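Local structure of sphingomyelinase-c (Listeria ivanovii, 1ZWX) at residues A134-M139 with Y145-T150; Q75-G80 with H84-T89; S15-L20 with G193-V198. The protein belongs to the endonuclease/exonuclease/phosphatase family, whose DNase I-like fold packs two mixed beta sheets face to face between layers of helices. All blocks are in the same frame, centred on the assembly; numbering follows the deposited sequence.

Interaction 1 (A134-M139 with Y145-T150); sequences AYVKIM and YHIIGT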
loop_
_atom_site.group_PDB
_atom_site.type_symbol
_atom_site.label_atom_id
_atom_site.label_comp_id
_atom_site.label_asym_id
_atom_site.label_seq_id
_atom_site.Cartn_x
_atom_site.Cartn_y
_atom_site.Cartn_z
ATOM N N ALA A 134 7.555 4.812 2.850
ATOM C CA ALA A 134 7.388 6.042 3.640
ATOM C C ALA A 134 7.283 5.640 5.109
ATOM O O ALA A 134 6.620 4.661 5.448
ATOM C CB ALA A 134 6.087 6.768 3.221
ATOM N N TYR A 135 7.924 6.426 5.973
ATOM C CA TYR A 135 7.839 6.179 7.408
ATOM C C TYR A 135 7.167 7.418 8.000
ATOM O O TYR A 135 7.550 8.524 7.662
ATOM C CB TYR A 135 9.253 6.072 7.986
ATOM C CG TYR A 135 9.293 6.226 9.495
ATOM C CD1 TYR A 135 8.918 5.157 10.335
ATOM C CD2 TYR A 135 9.649 7.457 10.084
ATOM C CE1 TYR A 135 8.938 5.307 11.765
ATOM C CE2 TYR A 135 9.651 7.614 11.484
ATOM C CZ TYR A 135 9.316 6.533 12.305
ATOM O OH TYR A 135 9.319 6.679 13.686
ATOM N N VAL A 136 6.193 7.200 8.863
ATOM C CA VAL A 136 5.685 8.288 9.704
ATOM C C VAL A 136 5.683 7.902 11.187
ATOM O O VAL A 136 5.434 6.749 11.531
ATOM C CB VAL A 136 4.263 8.786 9.271
ATOM C CG1 VAL A 136 4.257 9.261 7.833
ATOM C CG2 VAL A 136 3.166 7.759 9.498
ATOM N N LYS A 137 5.926 8.889 12.045
ATOM C CA LYS A 137 5.568 8.795 13.465
ATOM C C LYS A 137 4.378 9.768 13.719
ATOM O O LYS A 137 4.492 10.918 13.423
ATOM C CB LYS A 137 6.753 9.164 14.354
ATOM C CG LYS A 137 6.398 9.012 15.897
ATOM C CD LYS A 137 7.519 9.582 16.788
ATOM C CE LYS A 137 7.262 9.322 18.317
ATOM N NZ LYS A 137 8.414 9.952 19.079
ATOM N N ILE A 138 3.233 9.253 14.151
ATOM C CA ILE A 138 2.085 10.092 14.466
ATOM C C ILE A 138 1.895 10.085 15.986
ATOM O O ILE A 138 2.311 9.139 16.668
ATOM C CB ILE A 138 0.748 9.626 13.779
ATOM C CG1 ILE A 138 0.320 8.242 14.226
ATOM C CG2 ILE A 138 0.856 9.645 12.200
ATOM C CD1 ILE A 138 -1.138 8.180 14.642
ATOM N N MET A 139 1.214 11.114 16.486
ATOM C CA MET A 139 0.767 11.153 17.888
ATOM C C MET A 139 -0.739 11.157 17.932
ATOM O O MET A 139 -1.398 12.047 17.331
ATOM C CB MET A 139 1.337 12.395 18.569
ATOM C CG MET A 139 2.851 12.403 18.702
ATOM S SD MET A 139 3.393 11.079 19.860
ATOM C CE MET A 139 2.601 11.613 21.379
ATOM N N TYR A 145 2.630 6.271 17.419
ATOM C CA TYR A 145 2.364 5.131 16.533
ATOM C C TYR A 145 3.277 5.304 15.339
ATOM O O TYR A 145 3.460 6.423 14.856
ATOM C CB TYR A 145 0.899 5.030 16.095
ATOM C CG TYR A 145 -0.078 4.793 17.217
ATOM C CD1 TYR A 145 -0.576 3.535 17.486
ATOM C CD2 TYR A 145 -0.513 5.861 18.018
ATOM C CE1 TYR A 145 -1.495 3.322 18.552
ATOM C CE2 TYR A 145 -1.410 5.663 19.063
ATOM C CZ TYR A 145 -1.903 4.417 19.324
ATOM O OH TYR A 145 -2.790 4.272 20.364
ATOM N N HIS A 146 3.927 4.206 14.933
ATOM C CA HIS A 146 4.913 4.228 13.842
ATOM C C HIS A 146 4.327 3.406 12.692
ATOM O O HIS A 146 3.815 2.294 12.900
ATOM C CB HIS A 146 6.282 3.678 14.297
ATOM C CG HIS A 146 6.845 4.380 15.504
ATOM N ND1 HIS A 146 7.819 5.344 15.404
ATOM C CD2 HIS A 146 6.552 4.269 16.827
ATOM C CE1 HIS A 146 8.119 5.793 16.618
ATOM N NE2 HIS A 146 7.380 5.142 17.497
ATOM N N ILE A 147 4.342 3.982 11.483
ATOM C CA ILE A 147 3.695 3.319 10.338
ATOM C C ILE A 147 4.660 3.388 9.173
ATOM O O ILE A 147 5.179 4.466 8.851
ATOM C CB ILE A 147 2.348 3.962 9.907
ATOM C CG1 ILE A 147 1.300 3.857 11.018
ATOM C CG2 ILE A 147 1.806 3.286 8.633
ATOM C CD1 ILE A 147 1.271 5.147 11.911
ATOM N N ILE A 148 4.930 2.213 8.597
ATOM C CA ILE A 148 5.707 2.107 7.366
ATOM C C ILE A 148 4.745 1.609 6.292
ATOM O O ILE A 148 4.095 0.556 6.458
ATOM C CB ILE A 148 6.937 1.190 7.557
ATOM C CG1 ILE A 148 7.941 1.929 8.454
ATOM C CG2 ILE A 148 7.539 0.764 6.170
ATOM C CD1 ILE A 148 9.146 1.112 8.881
ATOM N N GLY A 149 4.618 2.409 5.228
ATOM C CA GLY A 149 3.761 2.085 4.074
ATOM C C GLY A 149 4.706 1.789 2.906
ATOM O O GLY A 149 5.702 2.481 2.712
ATOM N N THR A 150 4.407 0.754 2.141
ATOM C CA THR A 150 5.374 0.294 1.099
ATOM C C THR A 150 4.652 -0.399 -0.023
ATOM O O THR A 150 3.478 -0.795 0.105
ATOM C CB THR A 150 6.513 -0.654 1.701
ATOM O OG1 THR A 150 7.594 -0.761 0.756
ATOM C CG2 THR A 150 5.992 -2.028 2.024
#
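Tyr135 and His146 are brought together by contrasting first torsions on neighbouring strands: the tyrosine CG stands anti to its own backbone N (chi1 163°), whereas the histidine CG lies beside the backbone N (chi1 -55°). The two side chains then run alongside each other in the same direction, rim to rim, with ring planes 28° apart. Tyr135 OH reaches His146 ND1 at 2.6 Å, a short hydrogen bond in which either atom could be the donor. Lys137, directly across from His146, lays its extended chain alongside the imidazole, its CG 3.7 Å from His146 CE1, while Ile148 CG1 meets the other end of the tyrosine at the ring edge, 3.9 Å from Tyr135 CD1.

Beneath these side chains is a textbook antiparallel ladder. Ala134, Val136 and Ile138 form hydrogen-bonded pairs with Gly149, Ile147 and Tyr145; Val136 N to Ile147 O, at 2.9 Å, is nearly straight. The alternate pairs, Tyr135 with Ile148 and Lys137 with His146, are non-hydrogen-bonded. On the other face the side-chain contacts between the strands are apolar: Val136 CG2 packs on Ile147 CB, and Ile138 CG1 lies 3.8 Å from Tyr145 CB, while Tyr145 OH is hydrogen-bonded to Pro8 O. This is the hairpin of strands 132-140 and 143-151, at the middle of one of the two sheets. Helix 161-182 covers the Tyr135 face, where Phe178 meets the tyrosine ring edge-to-face.

His146 NE2 is hydrogen-bonded to Glu188 OE2, so both imidazole nitrogens are engaged and the ring's rotation is fixed; the carboxylate would probably polarise it and, through it, the tyrosine hydroxyl.

Interaction 2 (Q75-G80 with H84-T89); sequences QTPVIG and HGWDKT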
loop_
_atom_site.group_PDB
_atom_site.type_symbol
_atom_site.label_atom_id
_atom_site.label_comp_id
_atom_site.label_asym_id
_atom_site.label_seq_id
_atom_site.Cartn_x
_atom_site.Cartn_y
_atom_site.Cartn_z
ATOM N N GLN A 75 -0.445 14.526 6.017
ATOM C CA GLN A 75 -0.128 13.709 4.841
ATOM C C GLN A 75 1.349 13.754 4.525
ATOM O O GLN A 75 2.037 14.767 4.750
ATOM C CB GLN A 75 -0.887 14.206 3.587
ATOM C CG GLN A 75 -2.395 14.289 3.759
ATOM C CD GLN A 75 -3.166 14.429 2.449
ATOM O OE1 GLN A 75 -2.577 14.715 1.408
ATOM N NE2 GLN A 75 -4.487 14.228 2.505
ATOM N N THR A 76 1.841 12.651 3.961
ATOM C CA THR A 76 3.155 12.686 3.355
ATOM C C THR A 76 2.977 13.018 1.859
ATOM O O THR A 76 1.878 12.842 1.326
ATOM C CB THR A 76 3.862 11.279 3.444
ATOM O OG1 THR A 76 3.188 10.385 2.560
ATOM C CG2 THR A 76 3.832 10.700 4.887
ATOM N N PRO A 77 4.053 13.472 1.187
ATOM C CA PRO A 77 4.071 13.480 -0.290
ATOM C C PRO A 77 4.013 12.017 -0.798
ATOM O O PRO A 77 4.142 11.070 0.002
ATOM C CB PRO A 77 5.420 14.091 -0.628
ATOM C CG PRO A 77 5.920 14.711 0.598
ATOM C CD PRO A 77 5.294 14.002 1.762
ATOM N N VAL A 78 3.850 11.829 -2.103
ATOM C CA VAL A 78 4.087 10.493 -2.694
ATOM C C VAL A 78 5.610 10.335 -2.740
ATOM O O VAL A 78 6.346 11.258 -3.145
ATOM C CB VAL A 78 3.433 10.332 -4.101
ATOM C CG1 VAL A 78 3.857 9.001 -4.738
ATOM C CG2 VAL A 78 1.898 10.420 -4.010
ATOM N N ILE A 79 6.103 9.172 -2.286
ATOM C CA ILE A 79 7.556 8.941 -2.259
ATOM C C ILE A 79 8.154 9.011 -3.665
ATOM O O ILE A 79 7.471 8.691 -4.621
ATOM C CB ILE A 79 7.910 7.571 -1.626
ATOM C CG1 ILE A 79 7.335 6.393 -2.460
ATOM C CG2 ILE A 79 7.460 7.508 -0.164
ATOM C CD1 ILE A 79 7.988 5.000 -2.110
ATOM N N GLY A 80 9.423 9.389 -3.779
ATOM C CA GLY A 80 10.172 9.254 -5.025
ATOM C C GLY A 80 9.926 10.345 -6.049
ATOM O O GLY A 80 10.299 10.196 -7.213
ATOM N N HIS A 84 11.424 17.389 -1.367
ATOM C CA HIS A 84 10.438 18.296 -0.764
ATOM C C HIS A 84 9.349 17.630 0.066
ATOM O O HIS A 84 8.670 16.724 -0.383
ATOM C CB HIS A 84 9.831 19.214 -1.855
ATOM C CG HIS A 84 8.874 20.240 -1.324
ATOM N ND1 HIS A 84 7.525 19.991 -1.167
ATOM C CD2 HIS A 84 9.069 21.519 -0.927
ATOM C CE1 HIS A 84 6.935 21.066 -0.677
ATOM N NE2 HIS A 84 7.850 22.008 -0.526
ATOM N N GLY A 85 9.178 18.129 1.281
ATOM C CA GLY A 85 8.068 17.735 2.131
ATOM C C GLY A 85 8.389 16.552 3.023
ATOM O O GLY A 85 7.487 16.011 3.656
ATOM N N TRP A 86 9.665 16.153 3.059
ATOM C CA TRP A 86 10.116 15.037 3.900
ATOM C C TRP A 86 11.103 15.544 4.937
ATOM O O TRP A 86 11.878 16.445 4.649
ATOM C CB TRP A 86 10.817 13.962 3.053
ATOM C CG TRP A 86 9.920 13.302 2.049
ATOM C CD1 TRP A 86 9.881 13.558 0.695
ATOM C CD2 TRP A 86 8.936 12.292 2.297
ATOM N NE1 TRP A 86 8.932 12.768 0.103
ATOM C CE2 TRP A 86 8.323 11.996 1.055
ATOM C CE3 TRP A 86 8.488 11.623 3.448
ATOM C CZ2 TRP A 86 7.317 11.020 0.922
ATOM C CZ3 TRP A 86 7.483 10.661 3.322
ATOM C CH2 TRP A 86 6.904 10.370 2.061
ATOM N N ASP A 87 11.096 14.957 6.129
ATOM C CA ASP A 87 12.098 15.296 7.132
ATOM C C ASP A 87 13.427 14.744 6.686
ATOM O O ASP A 87 14.447 15.381 6.876
ATOM C CB ASP A 87 11.696 14.780 8.527
ATOM C CG ASP A 87 10.456 15.495 9.059
ATOM O OD1 ASP A 87 10.421 16.735 9.006
ATOM O OD2 ASP A 87 9.485 14.855 9.471
ATOM N N LYS A 88 13.403 13.563 6.059
ATOM C CA LYS A 88 14.617 12.940 5.537
ATOM C C LYS A 88 14.303 12.123 4.282
ATOM O O LYS A 88 13.208 11.570 4.156
ATOM C CB LYS A 88 15.251 12.024 6.592
ATOM C CG LYS A 88 16.682 11.575 6.219
ATOM C CD LYS A 88 17.250 10.538 7.192
ATOM N N THR A 89 15.279 12.058 3.384
ATOM C CA THR A 89 15.243 11.197 2.196
ATOM C C THR A 89 16.485 10.310 2.132
ATOM O O THR A 89 17.614 10.816 2.168
ATOM C CB THR A 89 15.217 12.037 0.886
ATOM O OG1 THR A 89 13.971 12.709 0.798
ATOM C CG2 THR A 89 15.416 11.147 -0.370
HETATM O O HOH W 1 8.512 12.645 -2.728
#
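Apolar contact dominates where Pro77 meets Trp86, the pyrrolidine ring lying over one face of the indole. Pro77 CD sits 3.8 Å from the centroid of the six-membered ring, only 15° off its normal, a CH-pi interaction; Pro77 CG lies over the five-membered ring, 3.6 Å from Trp86 NE1. Thr76 and Ile79 approach the far end of the indole obliquely, with Thr76 CB 3.5 Å from Trp86 CH2 and Ile79 CG2 at 3.7 Å from the same atom. The first torsion of Trp86, with CG beside the backbone N (chi1 -64°), carries the indole across to residues 75-80.

The two segments belong to the connection from strand 74-75 to strand 88-90, which passes between the two sheets of the DNase I-like sandwich, from an edge strand of one to an edge strand of the other. Ala134, on strand 132-140, touches both Ile79 and Trp86.

The polar link between the segments is indirect. In the indole plane, one water accepts from Trp86 NE1 at 2.9 Å and lies 2.6 Å from Val78 O, probably donating to it. Within 75-80, Thr76 OG1 donates to Pro77 O at 2.8 Å, from a position tilted 28° out of the carbonyl plane, and is also hydrogen-bonded to Val105 N.

Interaction 3 (S15-L20 with G193-V198); sequences SHNVYL and GGDLNV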
loop_
_atom_site.group_PDB
_atom_site.type_symbol
_atom_site.label_atom_id
_atom_site.label_comp_id
_atom_site.label_asym_id
_atom_site.label_seq_id
_atom_site.Cartn_x
_atom_site.Cartn_y
_atom_site.Cartn_z
ATOM N N SER A 15 -5.228 0.004 4.083
ATOM C CA SER A 15 -4.234 0.113 3.021
ATOM C C SER A 15 -4.946 -0.233 1.698
ATOM O O SER A 15 -5.679 -1.214 1.620
ATOM C CB SER A 15 -3.054 -0.842 3.281
ATOM O OG SER A 15 -2.080 -0.716 2.256
ATOM N N HIS A 16 -4.743 0.617 0.686
ATOM C CA HIS A 16 -5.305 0.363 -0.617
ATOM C C HIS A 16 -4.340 0.733 -1.701
ATOM O O HIS A 16 -3.890 1.897 -1.828
ATOM C CB HIS A 16 -6.624 1.113 -0.833
ATOM C CG HIS A 16 -7.465 0.517 -1.915
ATOM N ND1 HIS A 16 -8.525 1.183 -2.486
ATOM C CD2 HIS A 16 -7.407 -0.698 -2.518
ATOM C CE1 HIS A 16 -9.100 0.398 -3.378
ATOM N NE2 HIS A 16 -8.436 -0.745 -3.422
ATOM N N ASN A 17 -4.021 -0.290 -2.477
ATOM C CA ASN A 17 -3.342 -0.116 -3.729
ATOM C C ASN A 17 -4.437 0.356 -4.690
ATOM O O ASN A 17 -5.313 -0.416 -5.072
ATOM C CB ASN A 17 -2.735 -1.477 -4.164
ATOM C CG ASN A 17 -1.988 -1.375 -5.465
ATOM O OD1 ASN A 17 -2.309 -0.508 -6.297
ATOM N ND2 ASN A 17 -0.976 -2.230 -5.658
ATOM N N VAL A 18 -4.407 1.643 -5.017
ATOM C CA VAL A 18 -5.513 2.285 -5.731
ATOM C C VAL A 18 -5.357 2.265 -7.277
ATOM O O VAL A 18 -6.231 2.765 -7.992
ATOM C CB VAL A 18 -5.728 3.752 -5.253
ATOM C CG1 VAL A 18 -6.203 3.760 -3.764
ATOM C CG2 VAL A 18 -4.484 4.558 -5.399
ATOM N N TYR A 19 -4.259 1.702 -7.773
ATOM C CA TYR A 19 -4.123 1.516 -9.223
ATOM C C TYR A 19 -4.406 2.803 -10.013
ATOM O O TYR A 19 -5.354 2.841 -10.815
ATOM C CB TYR A 19 -5.089 0.418 -9.654
ATOM C CG TYR A 19 -5.004 0.007 -11.114
ATOM C CD1 TYR A 19 -3.776 -0.201 -11.722
ATOM C CD2 TYR A 19 -6.149 -0.237 -11.846
ATOM C CE1 TYR A 19 -3.674 -0.603 -13.055
ATOM C CE2 TYR A 19 -6.069 -0.667 -13.183
ATOM C CZ TYR A 19 -4.823 -0.852 -13.775
ATOM O OH TYR A 19 -4.717 -1.262 -15.112
ATOM N N LEU A 20 -3.588 3.836 -9.791
ATOM C CA LEU A 20 -3.632 5.100 -10.548
ATOM C C LEU A 20 -2.383 5.230 -11.410
ATOM O O LEU A 20 -1.433 5.969 -11.118
ATOM C CB LEU A 20 -3.834 6.331 -9.641
ATOM C CG LEU A 20 -5.132 6.330 -8.783
ATOM C CD1 LEU A 20 -5.102 7.512 -7.799
ATOM C CD2 LEU A 20 -6.521 6.280 -9.543
ATOM N N GLY A 193 2.802 -1.929 6.339
ATOM C CA GLY A 193 1.672 -2.301 5.488
ATOM C C GLY A 193 1.818 -1.872 4.033
ATOM O O GLY A 193 2.638 -1.026 3.693
ATOM N N GLY A 194 0.991 -2.470 3.190
ATOM C CA GLY A 194 0.959 -2.152 1.761
ATOM C C GLY A 194 0.932 -3.417 0.933
ATOM O O GLY A 194 0.613 -4.495 1.431
ATOM N N ASP A 195 1.263 -3.262 -0.347
ATOM C CA ASP A 195 1.258 -4.376 -1.300
ATOM C C ASP A 195 2.665 -4.955 -1.260
ATOM O O ASP A 195 3.643 -4.380 -1.809
ATOM C CB ASP A 195 0.895 -3.847 -2.701
ATOM C CG ASP A 195 0.960 -4.923 -3.789
ATOM O OD1 ASP A 195 1.307 -6.089 -3.505
ATOM O OD2 ASP A 195 0.588 -4.586 -4.917
ATOM N N LEU A 196 2.792 -6.057 -0.519
ATOM C CA LEU A 196 4.086 -6.712 -0.342
ATOM C C LEU A 196 4.438 -7.668 -1.501
ATOM O O LEU A 196 5.594 -8.146 -1.569
ATOM C CB LEU A 196 4.163 -7.451 1.016
ATOM C CG LEU A 196 4.638 -6.578 2.207
ATOM C CD1 LEU A 196 6.090 -6.158 2.057
ATOM C CD2 LEU A 196 3.832 -5.316 2.358
ATOM N N ASN A 197 3.460 -7.946 -2.367
ATOM C CA ASN A 197 3.693 -8.733 -3.606
ATOM C C ASN A 197 4.202 -10.171 -3.293
ATOM O O ASN A 197 4.884 -10.811 -4.087
ATOM C CB ASN A 197 4.612 -7.972 -4.559
ATOM C CG ASN A 197 3.843 -7.250 -5.659
ATOM O OD1 ASN A 197 2.920 -7.821 -6.260
ATOM N ND2 ASN A 197 4.200 -6.009 -5.922
ATOM N N VAL A 198 3.855 -10.646 -2.102
ATOM C CA VAL A 198 4.163 -12.005 -1.657
ATOM C C VAL A 198 2.827 -12.675 -1.373
ATOM O O VAL A 198 2.052 -12.215 -0.523
ATOM C CB VAL A 198 5.074 -11.999 -0.425
ATOM C CG1 VAL A 198 5.296 -13.457 0.140
ATOM C CG2 VAL A 198 6.384 -11.322 -0.731
#
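Asn17 and Asp195 meet through a single hydrogen bond, ND2 of the asparagine donating to OD2 of the aspartate at 2.9 Å. It is bent, with 133° at the hydrogen. Both residues hold CG anti to the backbone N (chi1 -179° and 176°), which sends amide and carboxylate towards each other between the segments. The acceptor lies almost in the amide plane, while the donor comes to the anti side of OD2. Ser15 adds a van der Waals contact: its OG rests 3.4 Å from Gly194 CA, where the chain turns a corner after strand 189-193.

Each partner is steadied by its own backbone. Asn17 OD1 accepts from Tyr19 N in an Asx turn, and Asp195 OD1 takes a weak bond from Asn197 N. Further out, Asn53 OD1 receives Asp195 N, Glu54 OE2 is a second acceptor for Asn17 ND2, and His151, Asp248 and His291 pack around the pair. This buried contact lies between the two sheets of the DNase I-like sandwich.

A phosphate ion, probably from the crystallisation liquor, lies about 4 Å from the Asn17 side chain and may mark a pocket. With its amide nitrogen shared by two carboxylates and its oxygen bound by a backbone N-H, Asn17 has its amide orientation fixed.

Interactions 1 and 2 stand side by side, their centres 12 Å apart: Val136 CG1 of the hairpin lies 3.3 Å from Thr76 CG2, so the apolar face of the ladder continues into the loop. Interaction 1 also runs on into interaction 3, 16 Å away between centres, because strand 143-151 pairs with strand 189-193; Ile148 O and Gly193 N, 2.8 Å apart, probably form a hydrogen bond. Interactions 2 and 3 do not touch, their nearest atoms being about 8 Å apart. Of the three, interaction 3 lies nearest the chain centre, about 3 Å from it. The sheet of the hairpin thus links the loop of interaction 2 to the central region where the phosphate, probably from the crystallisation liquor, is bound beside Asn17.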